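Local coordinates for protein maleylacetate reductase (Agrobacterium tumefaciens, PDB 3HL0) that probably reduces maleylacetate to 3-oxoadipate with NADH, as a member of the iron-containing alcohol dehydrogenase family, at residues A11-I15 with L147-Y153; Y182-R186 with Y328-R332; L316-E321 with K336-R340. All blocks are in the same frame, centred on the assembly; numbering follows the deposited sequence. Where two conformers were deposited one is given.

Contact 1 of 3, residues A11-I15 with L147-Y153. With CA (calcium ion), chain C.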
# COMPACT_ATOMS: atom_id res chain seq x y z
N ALA A 11 -18.22 26.51 0.59
CA ALA A 11 -17.29 26.36 -0.50
C ALA A 11 -18.08 26.03 -1.78
O ALA A 11 -19.09 25.35 -1.71
CB ALA A 11 -16.31 25.25 -0.19
N PRO A 12 -17.64 26.56 -2.93
CA PRO A 12 -18.32 26.16 -4.17
C PRO A 12 -18.24 24.65 -4.37
O PRO A 12 -17.20 24.02 -4.08
CB PRO A 12 -17.54 26.88 -5.27
CG PRO A 12 -16.23 27.29 -4.66
CD PRO A 12 -16.37 27.26 -3.14
N ALA A 13 -19.32 24.08 -4.87
CA ALA A 13 -19.37 22.62 -5.00
C ALA A 13 -20.38 22.21 -6.05
O ALA A 13 -21.46 22.80 -6.14
CB ALA A 13 -19.75 21.99 -3.64
N ARG A 14 -20.03 21.18 -6.82
CA ARG A 14 -21.02 20.49 -7.64
C ARG A 14 -20.82 19.01 -7.38
O ARG A 14 -19.81 18.46 -7.77
CB ARG A 14 -20.89 20.80 -9.13
CG ARG A 14 -21.85 19.91 -9.97
CD ARG A 14 -22.04 20.41 -11.40
NE ARG A 14 -22.76 19.39 -12.15
CZ ARG A 14 -24.08 19.33 -12.27
NH1 ARG A 14 -24.86 20.25 -11.69
NH2 ARG A 14 -24.64 18.34 -12.98
N ILE A 15 -21.75 18.42 -6.64
CA ILE A 15 -21.63 17.02 -6.20
C ILE A 15 -22.70 16.20 -6.87
O ILE A 15 -23.89 16.49 -6.67
CB ILE A 15 -21.82 16.94 -4.66
CG1 ILE A 15 -20.94 17.99 -3.92
CG2 ILE A 15 -21.59 15.48 -4.18
CD1 ILE A 15 -19.38 17.82 -4.14
N LEU A 147 -9.28 23.32 -4.51
CA LEU A 147 -10.63 22.72 -4.34
C LEU A 147 -11.19 22.20 -5.67
O LEU A 147 -11.34 23.00 -6.63
CB LEU A 147 -11.62 23.71 -3.71
CG LEU A 147 -12.98 23.13 -3.36
CD1 LEU A 147 -12.91 22.03 -2.27
CD2 LEU A 147 -13.84 24.31 -2.91
N PRO A 148 -11.49 20.88 -5.76
CA PRO A 148 -12.03 20.39 -7.05
C PRO A 148 -13.40 20.99 -7.44
O PRO A 148 -14.28 21.19 -6.59
CB PRO A 148 -12.13 18.86 -6.86
CG PRO A 148 -11.06 18.58 -5.83
CD PRO A 148 -11.11 19.76 -4.87
N GLU A 149 -13.56 21.24 -8.73
CA GLU A 149 -14.79 21.81 -9.27
C GLU A 149 -15.98 20.88 -9.18
O GLU A 149 -17.10 21.34 -8.92
CB GLU A 149 -14.60 22.18 -10.73
CG GLU A 149 -13.88 23.49 -10.95
CD GLU A 149 -12.38 23.45 -10.64
OE1 GLU A 149 -11.76 22.36 -10.56
OE2 GLU A 149 -11.80 24.54 -10.43
N VAL A 150 -15.79 19.59 -9.49
CA VAL A 150 -16.91 18.69 -9.61
C VAL A 150 -16.54 17.36 -8.94
O VAL A 150 -15.41 16.91 -9.09
CB VAL A 150 -17.28 18.42 -11.11
CG1 VAL A 150 -18.37 17.40 -11.22
CG2 VAL A 150 -17.65 19.73 -11.84
N VAL A 151 -17.46 16.76 -8.20
CA VAL A 151 -17.19 15.43 -7.65
C VAL A 151 -18.33 14.52 -8.08
O VAL A 151 -19.50 14.93 -8.00
CB VAL A 151 -17.19 15.49 -6.11
CG1 VAL A 151 -16.92 14.11 -5.52
CG2 VAL A 151 -16.18 16.49 -5.61
N ILE A 152 -17.99 13.34 -8.62
CA ILE A 152 -18.98 12.35 -9.03
C ILE A 152 -18.84 11.17 -8.09
O ILE A 152 -17.83 10.46 -8.12
CB ILE A 152 -18.75 11.92 -10.51
CG1 ILE A 152 -18.92 13.14 -11.40
CG2 ILE A 152 -19.73 10.82 -10.93
CD1 ILE A 152 -18.67 12.79 -12.89
N TYR A 153 -19.84 10.96 -7.25
CA TYR A 153 -19.84 9.84 -6.32
C TYR A 153 -20.67 8.69 -6.89
O TYR A 153 -21.91 8.78 -7.01
CB TYR A 153 -20.47 10.24 -4.99
CG TYR A 153 -19.58 11.06 -4.08
CD1 TYR A 153 -18.44 10.49 -3.51
CD2 TYR A 153 -19.90 12.39 -3.77
CE1 TYR A 153 -17.62 11.24 -2.62
CE2 TYR A 153 -19.12 13.12 -2.93
CZ TYR A 153 -17.99 12.56 -2.34
OH TYR A 153 -17.23 13.31 -1.51
CA CA C . -9.61 25.41 -9.96
O HOH W 1 -15.30 23.68 -6.20
O HOH W 2 -17.48 20.20 -6.02
O HOH W 3 -10.20 25.25 -7.80
O HOH W 4 -9.11 22.95 -10.31
O HOH W 5 -7.34 25.47 -9.99
O HOH W 6 -8.99 27.70 -10.10
O HOH W 7 -9.55 25.48 -12.40
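I15 and V151 form a parallel beta bridge where the edge strand 15-17 joins strand 150-153 in the six-stranded parallel sheet of the nucleotide-binding domain. The amide V151 N reaches R14 O at 2.9 Å, in a nearly straight bond (167° at the hydrogen). The same carbonyl oxygen receives a CA-H...O contact from V150 CA, and a matching one runs from I15 CA to V151 O. On the sheet face that carries I15 and V151, I15 uses both branches: CD1 lies against CB of V151 at 3.8 Å, while CG2, anti to the backbone N, meets the Y153 ring at its edge, 3.5 Å from CD2. Before the bridge the two backbones part and water joins them. One water donates to both P12 O (2.9 Å) and P148 O (2.7 Å); a second accepts from R14 N and makes a weak hydrogen bond to E149 O. At the N-terminal end of both segments, L147 CD2 packs on A11 CB (3.8 Å) and against CD of the P12 ring.

CB of E149 points away from 11-15, and OE2 binds a calcium ion at 2.4 Å whose other ligands in the model are five waters; OE1 accepts from Q114 N and from one of these waters. Strand 113-118 flanks 150-153 across from I15, helix 25-31 lies beside V150 and I152, with E28 pairing with R14, and W226 of helix 215-234 meets I15 and Y153.

Contact 2 of 3, residues Y182-R186 with Y328-R332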
# COMPACT_ATOMS: atom_id res chain seq x y z
N TYR A 182 -15.44 19.90 17.65
CA TYR A 182 -14.79 20.79 18.62
C TYR A 182 -13.83 21.76 17.99
O TYR A 182 -13.01 22.38 18.68
CB TYR A 182 -14.14 20.00 19.77
CG TYR A 182 -13.12 18.94 19.38
CD1 TYR A 182 -11.83 19.30 18.95
CD2 TYR A 182 -13.46 17.59 19.45
CE1 TYR A 182 -10.87 18.30 18.65
CE2 TYR A 182 -12.55 16.59 19.12
CZ TYR A 182 -11.26 16.96 18.76
OH TYR A 182 -10.33 15.98 18.45
N ALA A 183 -13.95 21.96 16.67
CA ALA A 183 -13.12 22.96 15.99
C ALA A 183 -13.23 24.34 16.66
O ALA A 183 -14.28 24.73 17.13
CB ALA A 183 -13.55 23.10 14.52
N ARG A 184 -12.13 25.08 16.64
CA ARG A 184 -12.17 26.44 17.17
C ARG A 184 -13.18 27.28 16.38
O ARG A 184 -13.90 28.10 16.97
CB ARG A 184 -10.80 27.09 17.09
CG ARG A 184 -10.73 28.30 18.04
CD ARG A 184 -9.33 28.86 17.95
NE ARG A 184 -9.07 29.79 19.04
CZ ARG A 184 -7.88 30.35 19.27
NH1 ARG A 184 -7.73 31.18 20.30
NH2 ARG A 184 -6.86 30.09 18.47
N ASP A 185 -13.24 27.04 15.07
CA ASP A 185 -14.17 27.75 14.16
C ASP A 185 -15.37 26.86 13.79
O ASP A 185 -15.91 26.92 12.63
CB ASP A 185 -13.45 28.23 12.91
CG ASP A 185 -12.77 27.10 12.13
OD1 ASP A 185 -12.53 26.00 12.69
OD2 ASP A 185 -12.45 27.29 10.92
N ARG A 186 -15.80 26.07 14.77
CA ARG A 186 -16.97 25.22 14.61
C ARG A 186 -18.23 26.07 14.32
O ARG A 186 -18.38 27.22 14.84
CB ARG A 186 -17.19 24.36 15.85
CG ARG A 186 -17.45 25.16 17.11
CD ARG A 186 -17.44 24.24 18.32
NE ARG A 186 -17.45 24.99 19.58
CZ ARG A 186 -16.38 25.17 20.35
NH1 ARG A 186 -16.51 25.85 21.48
NH2 ARG A 186 -15.19 24.65 20.00
N TYR A 328 -0.51 24.67 18.25
CA TYR A 328 -1.77 24.91 17.54
C TYR A 328 -2.87 24.78 18.56
O TYR A 328 -2.65 24.25 19.66
CB TYR A 328 -1.98 23.89 16.40
CG TYR A 328 -1.89 22.45 16.88
CD1 TYR A 328 -0.70 21.76 16.80
CD2 TYR A 328 -3.02 21.81 17.41
CE1 TYR A 328 -0.59 20.44 17.25
CE2 TYR A 328 -2.93 20.50 17.84
CZ TYR A 328 -1.73 19.83 17.76
OH TYR A 328 -1.66 18.54 18.21
N TRP A 329 -4.07 25.23 18.20
CA TRP A 329 -5.19 25.20 19.15
C TRP A 329 -5.88 23.85 19.30
O TRP A 329 -6.12 23.15 18.31
CB TRP A 329 -6.23 26.27 18.82
CG TRP A 329 -7.17 26.53 19.95
CD1 TRP A 329 -6.96 27.40 21.00
CD2 TRP A 329 -8.46 25.97 20.14
NE1 TRP A 329 -8.05 27.38 21.84
CE2 TRP A 329 -8.98 26.51 21.34
CE3 TRP A 329 -9.23 25.02 19.43
CZ2 TRP A 329 -10.24 26.15 21.83
CZ3 TRP A 329 -10.49 24.69 19.91
CH2 TRP A 329 -10.98 25.24 21.10
N CYS A 330 -6.19 23.52 20.56
CA CYS A 330 -7.00 22.36 20.91
C CYS A 330 -7.82 22.75 22.16
O CYS A 330 -7.29 23.44 23.03
CB CYS A 330 -6.04 21.21 21.27
SG CYS A 330 -6.77 19.63 21.62
N PRO A 331 -9.07 22.24 22.29
CA PRO A 331 -9.82 22.54 23.53
C PRO A 331 -9.08 22.13 24.83
O PRO A 331 -9.26 22.75 25.88
CB PRO A 331 -11.09 21.70 23.40
CG PRO A 331 -11.26 21.55 21.86
CD PRO A 331 -9.86 21.41 21.36
N ARG A 332 -8.26 21.09 24.74
CA ARG A 332 -7.32 20.74 25.80
C ARG A 332 -5.92 21.02 25.28
O ARG A 332 -5.53 20.49 24.23
CB ARG A 332 -7.42 19.25 26.14
CG ARG A 332 -6.43 18.81 27.21
CD ARG A 332 -6.79 17.42 27.65
NE ARG A 332 -5.80 16.91 28.59
CZ ARG A 332 -5.63 15.63 28.85
NH1 ARG A 332 -6.42 14.71 28.26
NH2 ARG A 332 -4.69 15.26 29.73
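The guanidinium of R184 lies flat on the indole of W329, the planes only 9° apart. Its CZ sits 3.9 Å from the centroid of the five-membered ring, a cation-pi contact, with CD1 of W329 beneath the centre of the guanidinium. The aliphatic part of the arginine continues the stack: CD makes a CH-pi contact over the same five-membered ring, and CB reaches CE3 of W329 at 3.5 Å. An extended chain, with CG anti to the backbone N (chi1 -162°), lays R184 along the indole from its six-membered to its five-membered ring. P331 N lies over the opposite indole face, and Y182 O approaches the edge, 3.6 Å from CZ3 of W329.

Apolar packing adds a second patch, where CG of P331 touches CD1 of Y182 at 3.7 Å. The Y182 hydroxyl is hydrogen-bonded to E179, and V270 of helix 255-271 touches both Y182 and P331.

Hydrogen bonding shapes 182-186 from within: R186 N donates to A183 O, closing a type I beta turn. The whole is an arginine-tryptophan stack between two interhelical loops of the helical C-terminal domain, joining the link between helices 163-180 and 188-210 to the one preceding helix 336-348.

Contact 3 of 3, residues L316-E321 with K336-R340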
# COMPACT_ATOMS: atom_id res chain seq x y z
N LEU A 316 8.73 6.65 20.67
CA LEU A 316 7.62 7.37 21.34
C LEU A 316 8.07 8.70 21.94
O LEU A 316 7.40 9.71 21.81
CB LEU A 316 6.99 6.45 22.41
CG LEU A 316 6.44 5.14 21.86
CD1 LEU A 316 5.86 4.32 22.99
CD2 LEU A 316 5.37 5.44 20.73
N ASP A 317 9.26 8.72 22.53
CA ASP A 317 9.78 10.00 23.07
C ASP A 317 10.05 11.03 21.96
O ASP A 317 9.59 12.17 22.08
CB ASP A 317 11.03 9.79 23.98
CG ASP A 317 10.70 9.17 25.33
OD1 ASP A 317 9.63 9.44 25.92
OD2 ASP A 317 11.53 8.39 25.86
N PRO A 318 10.72 10.63 20.85
CA PRO A 318 10.96 11.62 19.78
C PRO A 318 9.66 12.12 19.17
O PRO A 318 9.54 13.27 18.76
CB PRO A 318 11.77 10.83 18.73
CG PRO A 318 12.41 9.71 19.51
CD PRO A 318 11.59 9.45 20.75
N MSE A 319 8.66 11.23 19.11
CA MSE A 319 7.37 11.65 18.59
C MSE A 319 6.65 12.60 19.53
O MSE A 319 6.04 13.55 19.06
CB MSE A 319 6.47 10.43 18.29
CG MSE A 319 6.88 9.65 17.04
SE MSE A 319 7.23 10.63 15.43
CE MSE A 319 9.18 10.81 15.64
N ALA A 320 6.73 12.36 20.83
CA ALA A 320 6.07 13.27 21.78
C ALA A 320 6.73 14.67 21.68
O ALA A 320 6.05 15.69 21.77
CB ALA A 320 6.18 12.74 23.19
N GLU A 321 8.06 14.70 21.45
CA GLU A 321 8.76 15.98 21.21
C GLU A 321 8.30 16.69 19.94
O GLU A 321 7.98 17.87 19.99
CB GLU A 321 10.28 15.78 21.24
CG GLU A 321 11.12 17.06 21.01
CD GLU A 321 10.86 18.20 22.02
OE1 GLU A 321 10.63 17.92 23.22
OE2 GLU A 321 10.92 19.38 21.59
N LYS A 336 3.38 17.92 26.55
CA LYS A 336 4.29 16.81 26.20
C LYS A 336 4.03 15.53 27.00
O LYS A 336 3.95 14.43 26.42
CB LYS A 336 5.76 17.25 26.28
CG LYS A 336 6.69 16.20 25.68
CD LYS A 336 8.06 16.77 25.36
CE LYS A 336 9.00 15.65 25.01
NZ LYS A 336 10.42 16.10 25.07
N THR A 337 3.94 15.61 28.33
CA THR A 337 3.76 14.37 29.10
C THR A 337 2.45 13.67 28.79
O THR A 337 2.38 12.43 28.77
CB THR A 337 3.97 14.54 30.62
OG1 THR A 337 2.95 15.39 31.16
CG2 THR A 337 5.39 15.11 30.93
N ALA A 338 1.39 14.46 28.59
CA ALA A 338 0.08 13.91 28.32
C ALA A 338 0.03 13.30 26.90
O ALA A 338 -0.61 12.25 26.71
CB ALA A 338 -1.00 14.97 28.52
N ILE A 339 0.75 13.91 25.97
CA ILE A 339 0.88 13.34 24.61
C ILE A 339 1.74 12.07 24.67
O ILE A 339 1.45 11.06 24.00
CB ILE A 339 1.44 14.36 23.60
CG1 ILE A 339 0.43 15.52 23.42
CG2 ILE A 339 1.78 13.68 22.28
CD1 ILE A 339 -1.02 15.08 22.95
N ARG A 340 2.79 12.11 25.49
CA ARG A 340 3.58 10.89 25.69
C ARG A 340 2.75 9.73 26.24
O ARG A 340 2.92 8.59 25.79
CB ARG A 340 4.83 11.20 26.55
CG ARG A 340 5.77 9.99 26.73
CD ARG A 340 6.39 9.54 25.41
NE ARG A 340 7.21 8.34 25.67
CZ ARG A 340 6.73 7.13 25.77
NH1 ARG A 340 5.42 6.90 25.56
NH2 ARG A 340 7.56 6.10 26.05
O HOH W 8 10.38 6.01 26.66
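Two salt bridges, D317 with R340 and E321 with K336, tie helix 316-323 to helix 336-348. R340 NE donates to D317 OD1 at 2.7 Å in a fairly straight bond. The oxygen lies in the guanidinium plane, but the nitrogen stands above the carboxylate, 50° out of its plane; the two planes are steeply inclined to each other and the groups do not pair side by side. A water completes the link, donating to D317 OD2 and accepting from R340 NH2. In the second bridge K336, extended beyond CG, brings NZ to 2.6 Å from E321 OE1, on the anti lone pair. The glutamate, folded at chi2 (58°), turns its carboxylate to the lysine.

Apolar contacts accompany the charged ones. CB of L316 sits over the centre of the R340 guanidinium, 3.4 Å from CZ, and CD1 of L316 also approaches NH1. A320 faces the other helix directly, with CB 3.9 Å from CD of R340 and CA near CG2 of I339; its CA is 5.2 Å from that of R340. The axes of 316-321 and 336-340 approach to 9.0 Å, their N-to-C directions 135° apart.

R340 is thus fixed on several sides: D317 and water hold its edge, L316 covers one face, and Q344 receives NH1. D317, E321 and K336 are exposed, so solvent probably screens both ion pairs, while A320, L316 and the aliphatic part of R340 supply the apolar contact.

Overall arrangement
Contact 1 belongs to the nucleotide-binding domain, while contacts 2 and 3 share the helical C-terminal part of the fold. All three are partly buried, but they differ in depth: the centre of contact 1 is about 15 Å from the centre of the chain, that of contact 3 about 25 Å and on the opposite side of it. Their chemistry differs accordingly: backbone bridging and water in the sheet, a cation-pi stack between loops, and salt bridges at the helix pair. Contacts 2 and 3 interleave along the chain and touch, R332 NH2 lying 3.9 Å from A338 CB; contact 1 closes before either opens. Contact 1 alone includes a calcium ligand.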